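PDB 5U1T: separin from Saccharomyces cerevisiae, which cleaves the cohesin subunit MCD1/SCC1 at the onset of anaphase as a caspase-like cysteine protease, allowing chromosomes to segregate, and is held inactive by securin beforehand. Local coordinates for residues E1449-Q1461 and G1474-C1486. Numbering follows the deposited sequence.
Sequences EKPEEETLLKMLQ and GEQYVRSKEIKKC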
ATOM      1  N   GLU A1449     -18.718 -32.579 -34.035  1.00 87.25           N
ATOM      2  CA  GLU A1449     -19.499 -31.552 -33.369  1.00 85.98           C
ATOM      3  C   GLU A1449     -18.827 -31.155 -32.060  1.00 85.14           C
ATOM      4  O   GLU A1449     -18.571 -32.009 -31.217  1.00 86.57           O
ATOM      5  CB  GLU A1449     -20.922 -32.071 -33.124  1.00 84.59           C
ATOM      6  CG  GLU A1449     -21.893 -31.072 -32.509  1.00 91.86           C
ATOM      7  CD  GLU A1449     -23.266 -31.687 -32.246  1.00 96.98           C
ATOM      8  OE1 GLU A1449     -23.337 -32.934 -32.081  1.00 91.50           O
ATOM      9  OE2 GLU A1449     -24.270 -30.926 -32.220  1.00101.19           O
ATOM     10  N   LYS A1450     -18.522 -29.871 -31.899  1.00 82.75           N
ATOM     11  CA  LYS A1450     -17.961 -29.379 -30.641  1.00 80.55           C
ATOM     12  C   LYS A1450     -18.941 -29.602 -29.493  1.00 82.42           C
ATOM     13  O   LYS A1450     -20.046 -29.059 -29.508  1.00 84.81           O
ATOM     14  CB  LYS A1450     -17.607 -27.894 -30.738  1.00 71.83           C
ATOM     15  CG  LYS A1450     -16.490 -27.587 -31.707  1.00 75.87           C
ATOM     16  CD  LYS A1450     -16.143 -26.110 -31.685  1.00 73.77           C
ATOM     17  CE  LYS A1450     -14.917 -25.830 -32.543  1.00 82.78           C
ATOM     18  NZ  LYS A1450     -15.109 -26.311 -33.947  1.00 77.19           N
ATOM     19  N   PRO A1451     -18.542 -30.413 -28.494  1.00 85.41           N
ATOM     20  CA  PRO A1451     -19.424 -30.645 -27.346  1.00 85.96           C
ATOM     21  C   PRO A1451     -19.400 -29.459 -26.387  1.00 88.48           C
ATOM     22  O   PRO A1451     -18.339 -28.885 -26.182  1.00 89.18           O
ATOM     23  CB  PRO A1451     -18.833 -31.900 -26.701  1.00 85.39           C
ATOM     24  CG  PRO A1451     -17.375 -31.847 -27.047  1.00 84.77           C
ATOM     25  CD  PRO A1451     -17.293 -31.197 -28.405  1.00 84.96           C
ATOM     26  N   GLU A1452     -20.552 -29.090 -25.831  1.00 91.31           N
ATOM     27  CA  GLU A1452     -20.635 -27.955 -24.918  1.00 89.81           C
ATOM     28  C   GLU A1452     -20.485 -28.405 -23.468  1.00 84.21           C
ATOM     29  O   GLU A1452     -20.958 -29.482 -23.103  1.00 88.13           O
ATOM     30  CB  GLU A1452     -21.955 -27.202 -25.117  1.00 95.92           C
ATOM     31  CG  GLU A1452     -21.811 -25.896 -25.899  1.00 97.53           C
ATOM     32  CD  GLU A1452     -23.146 -25.377 -26.408  1.00109.79           C
ATOM     33  OE1 GLU A1452     -23.336 -24.128 -26.417  1.00104.80           O
ATOM     34  OE2 GLU A1452     -24.003 -26.217 -26.800  1.00104.44           O
ATOM     35  N   GLU A1453     -19.841 -27.562 -22.657  1.00 80.46           N
ATOM     36  CA  GLU A1453     -19.372 -27.922 -21.314  1.00 81.82           C
ATOM     37  C   GLU A1453     -20.342 -28.731 -20.450  1.00 84.11           C
ATOM     38  O   GLU A1453     -19.935 -29.697 -19.803  1.00 85.70           O
ATOM     39  CB  GLU A1453     -18.980 -26.664 -20.540  1.00 78.90           C
ATOM     40  CG  GLU A1453     -18.229 -26.963 -19.237  1.00 85.30           C
ATOM     41  CD  GLU A1453     -17.830 -25.707 -18.478  1.00 83.95           C
ATOM     42  OE1 GLU A1453     -16.705 -25.642 -17.932  1.00 81.85           O
ATOM     43  OE2 GLU A1453     -18.654 -24.779 -18.427  1.00 91.52           O
ATOM     44  N   GLU A1454     -21.616 -28.353 -20.440  1.00 87.82           N
ATOM     45  CA  GLU A1454     -22.575 -29.008 -19.553  1.00 86.36           C
ATOM     46  C   GLU A1454     -22.926 -30.440 -19.989  1.00 88.81           C
ATOM     47  O   GLU A1454     -23.354 -31.255 -19.166  1.00 87.50           O
ATOM     48  CB  GLU A1454     -23.855 -28.170 -19.440  1.00 94.72           C
ATOM     49  CG  GLU A1454     -24.991 -28.631 -20.355  1.00102.93           C
ATOM     50  CD  GLU A1454     -26.264 -27.816 -20.183  1.00109.11           C
ATOM     51  OE1 GLU A1454     -26.177 -26.669 -19.668  1.00109.11           O
ATOM     52  OE2 GLU A1454     -27.354 -28.326 -20.564  1.00108.67           O
ATOM     53  N   THR A1455     -22.745 -30.766 -21.265  1.00 82.31           N
ATOM     54  CA  THR A1455     -23.178 -32.083 -21.723  1.00 88.21           C
ATOM     55  C   THR A1455     -22.107 -33.146 -21.446  1.00 89.01           C
ATOM     56  O   THR A1455     -22.436 -34.314 -21.200  1.00 84.27           O
ATOM     57  CB  THR A1455     -23.567 -32.090 -23.236  1.00 92.27           C
ATOM     58  OG1 THR A1455     -22.452 -31.679 -24.039  1.00 93.64           O
ATOM     59  CG2 THR A1455     -24.729 -31.137 -23.492  1.00 91.94           C
ATOM     60  N   LEU A1456     -20.831 -32.777 -21.459  1.00 82.69           N
ATOM     61  CA  LEU A1456     -19.857 -33.811 -21.143  1.00 85.17           C
ATOM     62  C   LEU A1456     -19.606 -33.843 -19.637  1.00 82.13           C
ATOM     63  O   LEU A1456     -19.132 -34.840 -19.109  1.00 81.20           O
ATOM     64  CB  LEU A1456     -18.550 -33.652 -21.935  1.00 82.75           C
ATOM     65  CG  LEU A1456     -17.836 -32.323 -22.110  1.00 84.28           C
ATOM     66  CD1 LEU A1456     -17.533 -31.755 -20.766  1.00 83.08           C
ATOM     67  CD2 LEU A1456     -16.554 -32.521 -22.904  1.00 78.62           C
ATOM     68  N   LEU A1457     -19.942 -32.761 -18.941  1.00 79.28           N
ATOM     69  CA  LEU A1457     -19.929 -32.815 -17.490  1.00 76.86           C
ATOM     70  C   LEU A1457     -20.970 -33.829 -17.021  1.00 76.37           C
ATOM     71  O   LEU A1457     -20.747 -34.559 -16.060  1.00 73.02           O
ATOM     72  CB  LEU A1457     -20.188 -31.437 -16.883  1.00 75.87           C
ATOM     73  CG  LEU A1457     -18.929 -30.571 -16.815  1.00 79.23           C
ATOM     74  CD1 LEU A1457     -19.219 -29.269 -16.133  1.00 78.31           C
ATOM     75  CD2 LEU A1457     -17.804 -31.287 -16.092  1.00 76.30           C
ATOM     76  N   LYS A1458     -22.105 -33.886 -17.714  1.00 86.79           N
ATOM     77  CA  LYS A1458     -23.131 -34.860 -17.358  1.00 85.41           C
ATOM     78  C   LYS A1458     -22.707 -36.196 -17.944  1.00 81.81           C
ATOM     79  O   LYS A1458     -22.937 -37.237 -17.341  1.00 84.24           O
ATOM     80  CB  LYS A1458     -24.543 -34.409 -17.824  1.00 87.00           C
ATOM     81  CG  LYS A1458     -25.101 -34.955 -19.160  1.00 88.57           C
ATOM     82  CD  LYS A1458     -26.447 -34.280 -19.507  1.00 91.07           C
ATOM     83  CE  LYS A1458     -26.382 -32.764 -19.203  1.00 98.14           C
ATOM     84  NZ  LYS A1458     -27.511 -31.897 -19.708  1.00 97.40           N
ATOM     85  N   MET A1459     -22.040 -36.170 -19.093  1.00 76.90           N
ATOM     86  CA  MET A1459     -21.491 -37.404 -19.643  1.00 77.10           C
ATOM     87  C   MET A1459     -20.571 -38.085 -18.644  1.00 80.44           C
ATOM     88  O   MET A1459     -20.694 -39.276 -18.391  1.00 83.55           O
ATOM     89  CB  MET A1459     -20.715 -37.139 -20.926  1.00 75.50           C
ATOM     90  CG  MET A1459     -21.533 -37.190 -22.187  1.00 70.57           C
ATOM     91  SD  MET A1459     -20.419 -37.062 -23.596  1.00 84.53           S
ATOM     92  CE  MET A1459     -21.454 -37.756 -24.893  1.00 80.96           C
ATOM     93  N   LEU A1460     -19.657 -37.314 -18.070  1.00 78.87           N
ATOM     94  CA  LEU A1460     -18.656 -37.869 -17.170  1.00 77.04           C
ATOM     95  C   LEU A1460     -19.265 -38.458 -15.914  1.00 78.64           C
ATOM     96  O   LEU A1460     -18.880 -39.546 -15.491  1.00 82.17           O
ATOM     97  CB  LEU A1460     -17.633 -36.807 -16.778  1.00 75.11           C
ATOM     98  CG  LEU A1460     -16.732 -36.362 -17.919  1.00 71.02           C
ATOM     99  CD1 LEU A1460     -16.035 -35.052 -17.561  1.00 68.01           C
ATOM    100  CD2 LEU A1460     -15.743 -37.461 -18.255  1.00 72.04           C
ATOM    101  N   GLN A1461     -20.205 -37.742 -15.313  1.00 76.27           N
ATOM    102  CA  GLN A1461     -20.718 -38.147 -14.015  1.00 81.02           C
ATOM    103  C   GLN A1461     -21.890 -39.084 -14.145  1.00 81.12           C
ATOM    104  O   GLN A1461     -22.424 -39.532 -13.138  1.00 80.82           O
ATOM    105  CB  GLN A1461     -21.138 -36.933 -13.194  1.00 79.11           C
ATOM    106  CG  GLN A1461     -20.024 -35.967 -12.862  1.00 80.51           C
ATOM    107  CD  GLN A1461     -20.567 -34.638 -12.398  1.00 77.64           C
ATOM    108  OE1 GLN A1461     -21.493 -34.580 -11.599  1.00 84.32           O
ATOM    109  NE2 GLN A1461     -20.013 -33.560 -12.921  1.00 79.44           N
ATOM    110  N   GLY A1474     -10.082 -33.074 -23.754  1.00 76.09           N
ATOM    111  CA  GLY A1474     -11.306 -32.293 -23.803  1.00 80.00           C
ATOM    112  C   GLY A1474     -11.288 -31.000 -23.006  1.00 78.65           C
ATOM    113  O   GLY A1474     -12.350 -30.452 -22.685  1.00 75.05           O
ATOM    114  N   GLU A1475     -10.083 -30.519 -22.693  1.00 81.94           N
ATOM    115  CA  GLU A1475      -9.882 -29.276 -21.954  1.00 79.75           C
ATOM    116  C   GLU A1475     -10.530 -28.093 -22.667  1.00 78.55           C
ATOM    117  O   GLU A1475     -11.000 -27.138 -22.037  1.00 79.53           O
ATOM    118  CB  GLU A1475      -8.389 -29.003 -21.765  1.00 74.00           C
ATOM    119  CG  GLU A1475      -7.573 -30.221 -21.411  1.00 79.73           C
ATOM    120  CD  GLU A1475      -7.185 -31.046 -22.631  1.00 80.68           C
ATOM    121  OE1 GLU A1475      -7.323 -30.553 -23.776  1.00 81.67           O
ATOM    122  OE2 GLU A1475      -6.744 -32.195 -22.443  1.00 75.31           O
ATOM    123  N   GLN A1476     -10.538 -28.165 -23.990  1.00 75.61           N
ATOM    124  CA  GLN A1476     -11.059 -27.096 -24.818  1.00 75.98           C
ATOM    125  C   GLN A1476     -12.601 -27.025 -24.763  1.00 78.89           C
ATOM    126  O   GLN A1476     -13.199 -26.081 -25.276  1.00 78.91           O
ATOM    127  CB  GLN A1476     -10.565 -27.271 -26.262  1.00 79.90           C
ATOM    128  CG  GLN A1476     -10.997 -28.582 -26.936  1.00 86.74           C
ATOM    129  CD  GLN A1476     -10.027 -29.739 -26.723  1.00 83.30           C
ATOM    130  OE1 GLN A1476      -9.708 -30.104 -25.594  1.00 77.87           O
ATOM    131  NE2 GLN A1476      -9.558 -30.320 -27.817  1.00 87.00           N
ATOM    132  N   TYR A1477     -13.231 -28.009 -24.120  1.00 75.78           N
ATOM    133  CA  TYR A1477     -14.690 -28.049 -24.001  1.00 75.31           C
ATOM    134  C   TYR A1477     -15.172 -28.085 -22.547  1.00 76.23           C
ATOM    135  O   TYR A1477     -16.368 -28.029 -22.298  1.00 82.96           O
ATOM    136  CB  TYR A1477     -15.269 -29.266 -24.748  1.00 75.74           C
ATOM    137  CG  TYR A1477     -14.689 -29.473 -26.126  1.00 79.73           C
ATOM    138  CD1 TYR A1477     -14.691 -28.449 -27.070  1.00 80.14           C
ATOM    139  CD2 TYR A1477     -14.107 -30.679 -26.471  1.00 77.11           C
ATOM    140  CE1 TYR A1477     -14.150 -28.633 -28.326  1.00 79.07           C
ATOM    141  CE2 TYR A1477     -13.562 -30.872 -27.718  1.00 79.24           C
ATOM    142  CZ  TYR A1477     -13.588 -29.852 -28.641  1.00 80.86           C
ATOM    143  OH  TYR A1477     -13.037 -30.055 -29.885  1.00 85.58           O
ATOM    144  N   VAL A1478     -14.261 -28.194 -21.590  1.00 73.91           N
ATOM    145  CA  VAL A1478     -14.656 -28.206 -20.185  1.00 73.92           C
ATOM    146  C   VAL A1478     -13.472 -27.873 -19.301  1.00 76.21           C
ATOM    147  O   VAL A1478     -12.376 -28.393 -19.492  1.00 76.90           O
ATOM    148  CB  VAL A1478     -15.242 -29.557 -19.768  1.00 73.00           C
ATOM    149  CG1 VAL A1478     -14.273 -30.684 -20.074  1.00 68.32           C
ATOM    150  CG2 VAL A1478     -15.640 -29.547 -18.304  1.00 75.03           C
ATOM    151  N   ARG A1479     -13.697 -26.983 -18.344  1.00 78.76           N
ATOM    152  CA  ARG A1479     -12.617 -26.444 -17.534  1.00 77.56           C
ATOM    153  C   ARG A1479     -12.105 -27.453 -16.526  1.00 78.54           C
ATOM    154  O   ARG A1479     -12.861 -28.307 -16.057  1.00 82.06           O
ATOM    155  CB  ARG A1479     -13.087 -25.189 -16.812  1.00 84.22           C
ATOM    156  CG  ARG A1479     -13.439 -24.048 -17.741  1.00 80.89           C
ATOM    157  CD  ARG A1479     -14.141 -22.959 -16.987  1.00 85.67           C
ATOM    158  NE  ARG A1479     -15.544 -23.277 -16.744  1.00 83.96           N
ATOM    159  CZ  ARG A1479     -16.291 -22.656 -15.838  1.00 85.64           C
ATOM    160  NH1 ARG A1479     -17.569 -22.982 -15.668  1.00 81.87           N
ATOM    161  NH2 ARG A1479     -15.743 -21.708 -15.090  1.00 91.03           N
ATOM    162  N   SER A1480     -10.819 -27.340 -16.201  1.00 80.84           N
ATOM    163  CA  SER A1480     -10.170 -28.178 -15.198  1.00 75.58           C
ATOM    164  C   SER A1480     -10.983 -28.166 -13.897  1.00 75.94           C
ATOM    165  O   SER A1480     -11.145 -29.189 -13.237  1.00 77.76           O
ATOM    166  CB  SER A1480      -8.727 -27.693 -14.941  1.00 76.19           C
ATOM    167  OG  SER A1480      -7.967 -27.523 -16.141  1.00 70.65           O
ATOM    168  N   LYS A1481     -11.523 -26.996 -13.575  1.00 76.74           N
ATOM    169  CA  LYS A1481     -12.198 -26.716 -12.306  1.00 79.65           C
ATOM    170  C   LYS A1481     -13.416 -27.569 -12.009  1.00 78.58           C
ATOM    171  O   LYS A1481     -13.620 -27.993 -10.872  1.00 75.22           O
ATOM    172  CB  LYS A1481     -12.628 -25.251 -12.284  1.00 82.55           C
ATOM    173  CG  LYS A1481     -11.522 -24.308 -12.694  1.00 86.90           C
ATOM    174  CD  LYS A1481     -10.745 -23.821 -11.476  1.00 83.18           C
ATOM    175  CE  LYS A1481     -11.643 -23.040 -10.510  1.00 82.18           C
ATOM    176  NZ  LYS A1481     -10.861 -22.414  -9.397  1.00 90.24           N
ATOM    177  N   GLU A1482     -14.240 -27.782 -13.027  1.00 77.02           N
ATOM    178  CA  GLU A1482     -15.502 -28.477 -12.851  1.00 78.99           C
ATOM    179  C   GLU A1482     -15.329 -29.996 -12.820  1.00 81.38           C
ATOM    180  O   GLU A1482     -16.060 -30.694 -12.107  1.00 83.32           O
ATOM    181  CB  GLU A1482     -16.481 -28.083 -13.959  1.00 85.40           C
ATOM    182  CG  GLU A1482     -17.746 -27.389 -13.456  1.00 85.02           C
ATOM    183  CD  GLU A1482     -17.463 -26.064 -12.758  1.00 83.13           C
ATOM    184  OE1 GLU A1482     -16.530 -25.328 -13.163  1.00 82.55           O
ATOM    185  OE2 GLU A1482     -18.190 -25.763 -11.788  1.00 88.71           O
ATOM    186  N   ILE A1483     -14.384 -30.524 -13.596  1.00 75.28           N
ATOM    187  CA  ILE A1483     -14.089 -31.945 -13.489  1.00 72.43           C
ATOM    188  C   ILE A1483     -13.674 -32.213 -12.044  1.00 73.15           C
ATOM    189  O   ILE A1483     -14.153 -33.168 -11.417  1.00 71.05           O
ATOM    190  CB  ILE A1483     -12.981 -32.390 -14.457  1.00 67.87           C
ATOM    191  CG1 ILE A1483     -13.494 -32.389 -15.890  1.00 65.42           C
ATOM    192  CG2 ILE A1483     -12.511 -33.770 -14.101  1.00 66.03           C
ATOM    193  CD1 ILE A1483     -12.399 -32.275 -16.897  1.00 58.80           C
ATOM    194  N   LYS A1484     -12.831 -31.320 -11.515  1.00 67.37           N
ATOM    195  CA  LYS A1484     -12.272 -31.447 -10.168  1.00 70.19           C
ATOM    196  C   LYS A1484     -13.314 -31.328  -9.062  1.00 75.03           C
ATOM    197  O   LYS A1484     -13.072 -31.755  -7.929  1.00 73.00           O
ATOM    198  CB  LYS A1484     -11.169 -30.404  -9.943  1.00 69.97           C
ATOM    199  CG  LYS A1484      -9.899 -30.706 -10.719  1.00 73.26           C
ATOM    200  CD  LYS A1484      -8.769 -29.740 -10.413  1.00 70.28           C
ATOM    201  CE  LYS A1484      -7.650 -29.937 -11.407  1.00 68.99           C
ATOM    202  NZ  LYS A1484      -6.672 -28.836 -11.396  1.00 68.53           N
ATOM    203  N   LYS A1485     -14.468 -30.750  -9.379  1.00 77.44           N
ATOM    204  CA  LYS A1485     -15.504 -30.586  -8.375  1.00 76.99           C
ATOM    205  C   LYS A1485     -16.287 -31.869  -8.236  1.00 76.26           C
ATOM    206  O   LYS A1485     -16.881 -32.121  -7.190  1.00 73.22           O
ATOM    207  CB  LYS A1485     -16.428 -29.419  -8.716  1.00 73.57           C
ATOM    208  CG  LYS A1485     -15.738 -28.083  -8.586  1.00 78.41           C
ATOM    209  CD  LYS A1485     -16.680 -26.920  -8.799  1.00 85.94           C
ATOM    210  CE  LYS A1485     -15.908 -25.607  -8.881  1.00 85.97           C
ATOM    211  NZ  LYS A1485     -16.823 -24.434  -8.947  1.00 85.65           N
ATOM    212  N   CYS A1486     -16.266 -32.689  -9.287  1.00 76.58           N
ATOM    213  CA  CYS A1486     -16.962 -33.975  -9.272  1.00 70.65           C
ATOM    214  C   CYS A1486     -16.406 -34.887  -8.197  1.00 77.90           C
ATOM    215  O   CYS A1486     -15.335 -34.632  -7.637  1.00 73.49           O
ATOM    216  CB  CYS A1486     -16.854 -34.677 -10.623  1.00 68.32           C
ATOM    217  SG  CYS A1486     -17.335 -33.669 -12.009  1.00 75.41           S
TER
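Glu-1453 and Arg-1479 form the salt bridge of this contact. Arg-1479 NE donates to Glu-1453 OE1 at 2.9 Å, near the guanidinium plane and on the syn lone pair. The carboxylate and guanidinium planes are turned 43° apart, and the second bond, NH1 to OE2, is weak. The Arg-1479 backbone N adds another weak bond to OE1. Glu-1453 reaches this far because CG lies anti to the backbone N (chi1 -169°) and the chain runs extended. With an alanine in place of Glu-1453, the guanidinium would probably lose its in-plane partner, keep the out-of-plane charge of Glu-1482, and be less firmly fixed in its rotation. Pro-1451 CD sits over the Tyr-1477 ring, 3.7 Å from its centroid, in a CH-pi contact; Gln-1476 CG covers the opposite face. Further along, Leu-1457 CD2 meets Val-1478 CG2 at 3.6 Å, and its CD1 rests on the Glu-1482 chain. Leu-1460 CD1 touches Ile-1483 CG1 at 4.0 Å. Tyr-1477 also packs on Tyr-1468 of strand 1465-1469. Helix 1453-1461 forms the beta-alpha-beta crossover from strand 1444-1447 to strand 1465-1469, past strand 1412-1416 between them. The contact joins it to the loop and short helix that follow, in the caspase-like protease fold of separase.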